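2-dehydropantoate 2-reductase (Enterococcus faecium, PDB 3WFI) acts as a D-mandelate dehydrogenase, an NADH-binding oxidoreductase of the ketopantoate reductase family built on a Rossmann-type nucleotide-binding domain. Local coordinates at residues L76-K79 and K85-Q88; A158-L163 and A174-N179; A219-E224 and Y276-I281. One frame throughout, in Å; residues are numbered along the deposited sequence.

Interaction 1 of 3, residues L76-K79 and K85-Q88; sequences LFTK and KMLQ
Met86 folds round the hydroxyl of Thr78, and the two side chains meet at a slant. The methionine leaves the helix with CG anti to its backbone N (chi1 172°), then bends at both of the next two torsions, which brings its terminal methyl back toward the loop. Thr78 OG1 therefore sits on the concave side of the bent chain, 3.6 Å from Met86 CE and 3.8 Å from Met86 CG. The touch is of van der Waals type. The polar need of the hydroxyl is met by its hydrogen bond to Ala6 O, so the buried oxygen already has a polar partner where it lies against the methionine chain. The neighbouring pair is purely aliphatic. Leu76 and Leu87 reach for each other with one methyl each, CD2 of Leu76 lying 4.2 Å from CD2 of Leu87, and their side chains run at about a right angle, touching through these methyls.

The segment 76-79 carries the chain from strand 71-76 into helix 80-90 of the Rossmann domain; the loop holds the NAD(+)-binding residue Lys79, and Gln82, another, follows in the first turn of the helix. Helix 80-90 here packs on the end of strand 71-76 and on the loop that leads out of it. Ala6 of strand 2-6 adjoins Leu76 and Met86, while Ile113 of helix 109-113 packs against both leucines.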
loop_
_atom_site.group_PDB
_atom_site.type_symbol
_atom_site.label_atom_id
_atom_site.label_comp_id
_atom_site.label_asym_id
_atom_site.label_seq_id
_atom_site.Cartn_x
_atom_site.Cartn_y
_atom_site.Cartn_z
ATOM N N LEU B 76 32.985 -7.694 -4.051
ATOM C CA LEU B 76 32.182 -6.654 -3.424
ATOM C C LEU B 76 31.655 -7.105 -2.069
ATOM O O LEU B 76 30.973 -8.131 -1.984
ATOM C CB LEU B 76 30.979 -6.308 -4.317
ATOM C CG LEU B 76 31.263 -5.662 -5.681
ATOM C CD1 LEU B 76 29.998 -5.695 -6.523
ATOM C CD2 LEU B 76 31.750 -4.240 -5.527
ATOM N N PHE B 77 31.969 -6.320 -1.039
ATOM C CA PHE B 77 31.430 -6.495 0.314
ATOM C C PHE B 77 30.851 -5.157 0.786
ATOM O O PHE B 77 31.224 -4.658 1.847
ATOM C CB PHE B 77 32.532 -6.904 1.302
ATOM C CG PHE B 77 33.142 -8.240 1.016
ATOM C CD1 PHE B 77 32.526 -9.395 1.463
ATOM C CD2 PHE B 77 34.311 -8.347 0.276
ATOM C CE1 PHE B 77 33.066 -10.638 1.184
ATOM C CE2 PHE B 77 34.861 -9.594 -0.002
ATOM C CZ PHE B 77 34.235 -10.735 0.457
ATOM N N THR B 78 29.990 -4.557 -0.022
ATOM C CA THR B 78 29.411 -3.251 0.285
ATOM C C THR B 78 27.894 -3.389 0.356
ATOM O O THR B 78 27.294 -3.982 -0.535
ATOM C CB THR B 78 29.751 -2.221 -0.815
ATOM O OG1 THR B 78 31.160 -1.980 -0.841
ATOM C CG2 THR B 78 29.056 -0.906 -0.564
ATOM N N LYS B 79 27.275 -2.807 1.377
ATOM C CA LYS B 79 25.809 -2.806 1.468
ATOM C C LYS B 79 25.159 -2.172 0.239
ATOM O O LYS B 79 25.741 -1.300 -0.411
ATOM C CB LYS B 79 25.342 -2.080 2.736
ATOM C CG LYS B 79 25.689 -2.826 4.010
ATOM C CD LYS B 79 25.516 -1.950 5.256
ATOM C CE LYS B 79 24.881 -2.732 6.389
ATOM N NZ LYS B 79 24.486 -1.885 7.548
ATOM N N LYS B 85 27.777 4.100 -5.199
ATOM C CA LYS B 85 28.828 5.043 -4.837
ATOM C C LYS B 85 30.232 4.394 -4.811
ATOM O O LYS B 85 31.189 4.974 -5.328
ATOM C CB LYS B 85 28.490 5.680 -3.483
ATOM C CG LYS B 85 29.525 6.651 -2.955
ATOM C CD LYS B 85 29.827 7.699 -3.991
ATOM C CE LYS B 85 30.679 8.817 -3.438
ATOM N NZ LYS B 85 30.657 9.966 -4.381
ATOM N N MET B 86 30.347 3.209 -4.207
ATOM C CA MET B 86 31.603 2.456 -4.208
ATOM C C MET B 86 32.083 2.242 -5.650
ATOM O O MET B 86 33.225 2.562 -5.993
ATOM C CB MET B 86 31.435 1.112 -3.488
ATOM C CG MET B 86 32.629 0.161 -3.585
ATOM S SD MET B 86 34.140 0.800 -2.823
ATOM C CE MET B 86 33.834 0.379 -1.107
ATOM N N LEU B 87 31.205 1.737 -6.499
ATOM C CA LEU B 87 31.555 1.498 -7.904
ATOM C C LEU B 87 31.981 2.772 -8.610
ATOM O O LEU B 87 32.982 2.766 -9.325
ATOM C CB LEU B 87 30.395 0.838 -8.654
ATOM C CG LEU B 87 30.151 -0.613 -8.218
ATOM C CD1 LEU B 87 28.833 -1.124 -8.783
ATOM C CD2 LEU B 87 31.301 -1.504 -8.639
ATOM N N GLN B 88 31.233 3.858 -8.398
ATOM C CA GLN B 88 31.581 5.159 -8.961
ATOM C C GLN B 88 32.981 5.558 -8.524
ATOM O O GLN B 88 33.786 5.983 -9.336
ATOM C CB GLN B 88 30.576 6.251 -8.527
ATOM C CG GLN B 88 29.264 6.242 -9.310
ATOM C CD GLN B 88 28.184 7.148 -8.705
ATOM O OE1 GLN B 88 28.383 7.779 -7.663
ATOM N NE2 GLN B 88 27.022 7.189 -9.351
#

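Interaction 2 of 3, residues A158-L163 and A174-N179; sequences AAAKKL and AHFSDN
A chi1 of 177° swings the Phe176 ring away from its own N and beside the carbonyl carbon, so that it reaches from strand 174-176 toward helix 157-168. Lys161 turns its own CG beside its backbone N (chi1 -73°) and then runs extended, which lays its aliphatic chain over the phenylalanine. The lysine starts at the root of the aromatic side chain, where Lys161 CG is 3.7 Å from Phe176 CB, and then passes obliquely across one face of the ring. There CE makes a CH-pi contact: Lys161 CE lies 4.2 Å from the centroid of the Phe176 ring, 28° off its normal, and closest to CD2, at 3.8 Å. The ammonium group lies farther out, with NZ of Lys161 5.3 Å from the Phe176 ring centroid, so any cation-pi attraction is weak at most and the methylenes do most of the packing.

Ala160 supplies the second, buried part of the contact. Its methyl approaches obliquely near CD1 and CE1, on the lysine's side of the ring plane, with Ala160 CB 3.8 Å from Phe176 CD1. Beyond the strand, Ser177 OG accepts a hydrogen bond from Asn179 N at 3.1 Å, an ST turn that shapes the chain just before helix 180-191.

The contact closes a beta-alpha-beta unit formed by strand 147-151, helix 157-168 and strand 174-176, the last being an outermost strand of the large sheet within this chain. Asn151 of strand 147-151 touches both Ala160 and Phe176, and Tyr123 of strand 122-127 lies against Ala160 from further inside the sheet.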
loop_
_atom_site.group_PDB
_atom_site.type_symbol
_atom_site.label_atom_id
_atom_site.label_comp_id
_atom_site.label_asym_id
_atom_site.label_seq_id
_atom_site.Cartn_x
_atom_site.Cartn_y
_atom_site.Cartn_z
ATOM N N ALA B 158 32.149 -22.149 -17.263
ATOM C CA ALA B 158 33.557 -22.541 -17.180
ATOM C C ALA B 158 34.384 -21.465 -16.489
ATOM O O ALA B 158 35.186 -21.767 -15.609
ATOM C CB ALA B 158 34.117 -22.826 -18.571
ATOM N N ALA B 159 34.139 -20.211 -16.849
ATOM C CA ALA B 159 34.783 -19.082 -16.191
ATOM C C ALA B 159 34.441 -19.002 -14.682
ATOM O O ALA B 159 35.299 -18.700 -13.864
ATOM C CB ALA B 159 34.425 -17.786 -16.897
ATOM N N ALA B 160 33.189 -19.271 -14.332
ATOM C CA ALA B 160 32.769 -19.285 -12.930
ATOM C C ALA B 160 33.471 -20.406 -12.165
ATOM O O ALA B 160 33.870 -20.225 -11.012
ATOM C CB ALA B 160 31.257 -19.424 -12.826
ATOM N N LYS B 161 33.629 -21.561 -12.814
ATOM C CA LYS B 161 34.311 -22.697 -12.192
ATOM C C LYS B 161 35.787 -22.398 -11.937
ATOM O O LYS B 161 36.320 -22.769 -10.885
ATOM C CB LYS B 161 34.119 -23.979 -13.013
ATOM C CG LYS B 161 32.705 -24.541 -12.892
ATOM C CD LYS B 161 32.424 -25.645 -13.898
ATOM C CE LYS B 161 30.953 -26.039 -13.874
ATOM N NZ LYS B 161 30.613 -27.036 -14.931
ATOM N N LYS B 162 36.443 -21.720 -12.879
ATOM C CA LYS B 162 37.834 -21.285 -12.680
ATOM C C LYS B 162 37.968 -20.265 -11.561
ATOM O O LYS B 162 38.905 -20.324 -10.761
ATOM C CB LYS B 162 38.401 -20.699 -13.977
ATOM C CG LYS B 162 38.608 -21.746 -15.051
ATOM C CD LYS B 162 39.303 -21.117 -16.252
ATOM C CE LYS B 162 39.025 -21.886 -17.530
ATOM N NZ LYS B 162 39.503 -21.114 -18.704
ATOM N N LEU B 163 37.044 -19.311 -11.514
ATOM C CA LEU B 163 37.015 -18.345 -10.436
ATOM C C LEU B 163 36.893 -19.071 -9.085
ATOM O O LEU B 163 37.625 -18.762 -8.140
ATOM C CB LEU B 163 35.862 -17.364 -10.636
ATOM C CG LEU B 163 35.656 -16.281 -9.586
ATOM C CD1 LEU B 163 36.963 -15.547 -9.334
ATOM C CD2 LEU B 163 34.556 -15.310 -10.003
ATOM N N ALA B 174 35.601 -22.579 -2.291
ATOM C CA ALA B 174 34.608 -22.024 -3.198
ATOM C C ALA B 174 34.131 -23.071 -4.187
ATOM O O ALA B 174 34.906 -23.934 -4.602
ATOM C CB ALA B 174 35.187 -20.820 -3.944
ATOM N N HIS B 175 32.862 -22.983 -4.581
ATOM C CA HIS B 175 32.282 -23.910 -5.551
ATOM C C HIS B 175 31.288 -23.226 -6.462
ATOM O O HIS B 175 30.577 -22.306 -6.049
ATOM C CB HIS B 175 31.557 -25.057 -4.842
ATOM C CG HIS B 175 32.408 -25.770 -3.843
ATOM N ND1 HIS B 175 32.264 -25.584 -2.490
ATOM C CD2 HIS B 175 33.415 -26.655 -3.998
ATOM C CE1 HIS B 175 33.137 -26.337 -1.849
ATOM N NE2 HIS B 175 33.859 -26.986 -2.742
ATOM N N PHE B 176 31.244 -23.694 -7.704
ATOM C CA PHE B 176 30.171 -23.339 -8.615
ATOM C C PHE B 176 28.851 -23.942 -8.151
ATOM O O PHE B 176 28.798 -25.099 -7.743
ATOM C CB PHE B 176 30.476 -23.849 -10.026
ATOM C CG PHE B 176 29.380 -23.583 -11.013
ATOM C CD1 PHE B 176 29.221 -22.322 -11.569
ATOM C CD2 PHE B 176 28.496 -24.589 -11.376
ATOM C CE1 PHE B 176 28.211 -22.072 -12.482
ATOM C CE2 PHE B 176 27.481 -24.346 -12.284
ATOM C CZ PHE B 176 27.341 -23.085 -12.841
ATOM N N SER B 177 27.782 -23.153 -8.244
ATOM C CA SER B 177 26.427 -23.650 -8.069
ATOM C C SER B 177 25.534 -22.979 -9.093
ATOM O O SER B 177 25.614 -21.778 -9.269
ATOM C CB SER B 177 25.924 -23.347 -6.658
ATOM O OG SER B 177 24.522 -23.531 -6.589
ATOM N N ASP B 178 24.684 -23.752 -9.769
ATOM C CA ASP B 178 23.745 -23.179 -10.737
ATOM C C ASP B 178 22.428 -22.771 -10.083
ATOM O O ASP B 178 21.452 -22.458 -10.764
ATOM C CB ASP B 178 23.496 -24.139 -11.907
ATOM C CG ASP B 178 22.796 -25.436 -11.490
ATOM O OD1 ASP B 178 22.376 -25.560 -10.320
ATOM O OD2 ASP B 178 22.678 -26.343 -12.348
ATOM N N ASN B 179 22.389 -22.760 -8.758
ATOM C CA ASN B 179 21.121 -22.473 -8.090
ATOM C C ASN B 179 21.161 -21.184 -7.293
ATOM O O ASN B 179 20.171 -20.850 -6.639
ATOM C CB ASN B 179 20.750 -23.646 -7.191
ATOM C CG ASN B 179 19.319 -23.583 -6.689
ATOM O OD1 ASN B 179 19.086 -23.527 -5.482
ATOM N ND2 ASN B 179 18.352 -23.568 -7.613
#

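Interaction 3 of 3, residues A219-E224 and Y276-I281; sequences ATIVNE and YINGAI
Ile221 and Glu224 meet Asn278 and Ile281 where two helices, 214-231 and 278-288, approach each other in the C-terminal, all-helical part of the ketopantoate reductase fold. No hydrogen bond or ion pair crosses between the segments, and the interface is small.

The van der Waals contacts come in two pairs. Ile221 turns its CG2 branch toward the amide end of Asn278, the two side chains meeting at about a right angle. Further along, Ile281 points at helix 214-231 and its branch methyl settles against the main chain: Ile281 CG2 is 4.2 Å from Glu224 O. At this point CA of Glu224 and CA of Ile281 are 7.7 Å apart. All four residues are buried.

The polar interactions run to other parts of the domain. The carboxylate of Glu224 is buried and bonded at both oxygens, OE2 accepting from Tyr294 N and OE1 from Cys295 N. It thus binds backbone N-H groups at the start of helix 293-308, where the positive end of the helix dipole would probably favour a negative charge. Asn278 also touches that helix, at Cys295 and Thr299, so helix 293-308 is a common neighbour of the two helices.

Within helix 214-231, Asn223 bends its amide back by one turn. Ala219 O accepts both Asn223 N and Asn223 ND2, each at 3.0 Å, and the two donors come from opposite faces of the carbonyl plane, ND2 standing 43° out of it.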
loop_
_atom_site.group_PDB
_atom_site.type_symbol
_atom_site.label_atom_id
_atom_site.label_comp_id
_atom_site.label_asym_id
_atom_site.label_seq_id
_atom_site.Cartn_x
_atom_site.Cartn_y
_atom_site.Cartn_z
ATOM N N ALA B 219 1.015 -13.388 -2.107
ATOM C CA ALA B 219 0.917 -14.069 -3.392
ATOM C C ALA B 219 1.061 -13.110 -4.548
ATOM O O ALA B 219 1.740 -13.419 -5.542
ATOM C CB ALA B 219 -0.395 -14.826 -3.509
ATOM N N THR B 220 0.421 -11.944 -4.430
ATOM C CA THR B 220 0.478 -10.948 -5.488
ATOM C C THR B 220 1.907 -10.443 -5.669
ATOM O O THR B 220 2.387 -10.313 -6.804
ATOM C CB THR B 220 -0.479 -9.768 -5.194
ATOM O OG1 THR B 220 -1.811 -10.264 -5.026
ATOM C CG2 THR B 220 -0.486 -8.762 -6.323
ATOM N N ILE B 221 2.583 -10.144 -4.565
ATOM C CA ILE B 221 3.958 -9.642 -4.633
ATOM C C ILE B 221 4.899 -10.691 -5.226
ATOM O O ILE B 221 5.713 -10.380 -6.108
ATOM C CB ILE B 221 4.467 -9.153 -3.258
ATOM C CG1 ILE B 221 3.739 -7.881 -2.861
ATOM C CG2 ILE B 221 5.976 -8.891 -3.292
ATOM C CD1 ILE B 221 3.771 -7.595 -1.366
ATOM N N VAL B 222 4.778 -11.937 -4.775
ATOM C CA VAL B 222 5.659 -12.998 -5.264
ATOM C C VAL B 222 5.473 -13.195 -6.775
ATOM O O VAL B 222 6.435 -13.427 -7.504
ATOM C CB VAL B 222 5.437 -14.320 -4.503
ATOM C CG1 VAL B 222 6.164 -15.466 -5.178
ATOM C CG2 VAL B 222 5.904 -14.187 -3.066
ATOM N N ASN B 223 4.237 -13.059 -7.253
ATOM C CA ASN B 223 3.993 -13.166 -8.691
ATOM C C ASN B 223 4.660 -12.078 -9.492
ATOM O O ASN B 223 5.123 -12.319 -10.599
ATOM C CB ASN B 223 2.500 -13.246 -8.994
ATOM C CG ASN B 223 2.020 -14.661 -9.014
ATOM O OD1 ASN B 223 2.272 -15.392 -9.971
ATOM N ND2 ASN B 223 1.325 -15.063 -7.974
ATOM N N GLU B 224 4.740 -10.879 -8.926
ATOM C CA GLU B 224 5.468 -9.793 -9.569
ATOM C C GLU B 224 6.968 -10.114 -9.648
ATOM O O GLU B 224 7.576 -9.993 -10.713
ATOM C CB GLU B 224 5.228 -8.455 -8.841
ATOM C CG GLU B 224 3.788 -7.977 -8.914
ATOM C CD GLU B 224 3.553 -6.614 -8.288
ATOM O OE1 GLU B 224 4.514 -6.009 -7.767
ATOM O OE2 GLU B 224 2.384 -6.169 -8.287
ATOM N N TYR B 276 16.033 -1.243 -2.722
ATOM C CA TYR B 276 16.879 -2.345 -3.167
ATOM C C TYR B 276 16.190 -3.688 -3.045
ATOM O O TYR B 276 16.773 -4.721 -3.389
ATOM C CB TYR B 276 18.199 -2.331 -2.388
ATOM C CG TYR B 276 18.866 -1.010 -2.604
ATOM C CD1 TYR B 276 19.641 -0.788 -3.728
ATOM C CD2 TYR B 276 18.629 0.056 -1.747
ATOM C CE1 TYR B 276 20.216 0.447 -3.963
ATOM C CE2 TYR B 276 19.195 1.302 -1.974
ATOM C CZ TYR B 276 19.982 1.489 -3.090
ATOM O OH TYR B 276 20.552 2.723 -3.329
ATOM N N ILE B 277 14.929 -3.677 -2.610
ATOM C CA ILE B 277 14.137 -4.892 -2.547
ATOM C C ILE B 277 12.956 -4.753 -3.509
ATOM O O ILE B 277 13.090 -5.056 -4.693
ATOM C CB ILE B 277 13.726 -5.227 -1.093
ATOM C CG1 ILE B 277 14.955 -5.198 -0.192
ATOM C CG2 ILE B 277 13.056 -6.593 -1.027
ATOM C CD1 ILE B 277 14.642 -5.161 1.301
ATOM N N ASN B 278 11.817 -4.242 -3.045
ATOM C CA ASN B 278 10.680 -4.062 -3.946
ATOM C C ASN B 278 11.000 -3.068 -5.069
ATOM O O ASN B 278 10.505 -3.207 -6.182
ATOM C CB ASN B 278 9.429 -3.652 -3.161
ATOM C CG ASN B 278 9.000 -4.723 -2.177
ATOM O OD1 ASN B 278 8.136 -5.545 -2.483
ATOM N ND2 ASN B 278 9.645 -4.761 -1.010
ATOM N N GLY B 279 11.801 -2.047 -4.756
ATOM C CA GLY B 279 12.191 -1.025 -5.735
ATOM C C GLY B 279 12.967 -1.597 -6.898
ATOM O O GLY B 279 12.836 -1.140 -8.035
ATOM N N ALA B 280 13.777 -2.615 -6.614
ATOM C CA ALA B 280 14.589 -3.260 -7.643
ATOM C C ALA B 280 13.680 -3.983 -8.615
ATOM O O ALA B 280 13.894 -3.946 -9.824
ATOM C CB ALA B 280 15.589 -4.222 -6.993
ATOM N N ILE B 281 12.636 -4.617 -8.080
ATOM C CA ILE B 281 11.628 -5.276 -8.915
ATOM C C ILE B 281 10.828 -4.242 -9.727
ATOM O O ILE B 281 10.539 -4.474 -10.913
ATOM C CB ILE B 281 10.705 -6.175 -8.065
ATOM C CG1 ILE B 281 11.515 -7.306 -7.407
ATOM C CG2 ILE B 281 9.554 -6.739 -8.889
ATOM C CD1 ILE B 281 12.385 -8.101 -8.358
#

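Interactions 1 and 2 belong to the Rossmann half and each packs a helix against the strand, or strand end and loop, next to it in sequence: in interaction 1 the helix that follows strand 71-76, in interaction 2 the helix that precedes strand 174-176. Interaction 1 is buried, near the centre of the chain, and combines a leucine pair with a methionine against a hydroxyl bonded to a neighbouring strand; interaction 2, at the sheet's outer strand, has one buried methyl and an exposed lysine laid over a ring face. Interaction 3 is also buried but joins two helices of the C-terminal half, 52 residues apart in sequence. The centres lie about 22 to 28 Å apart.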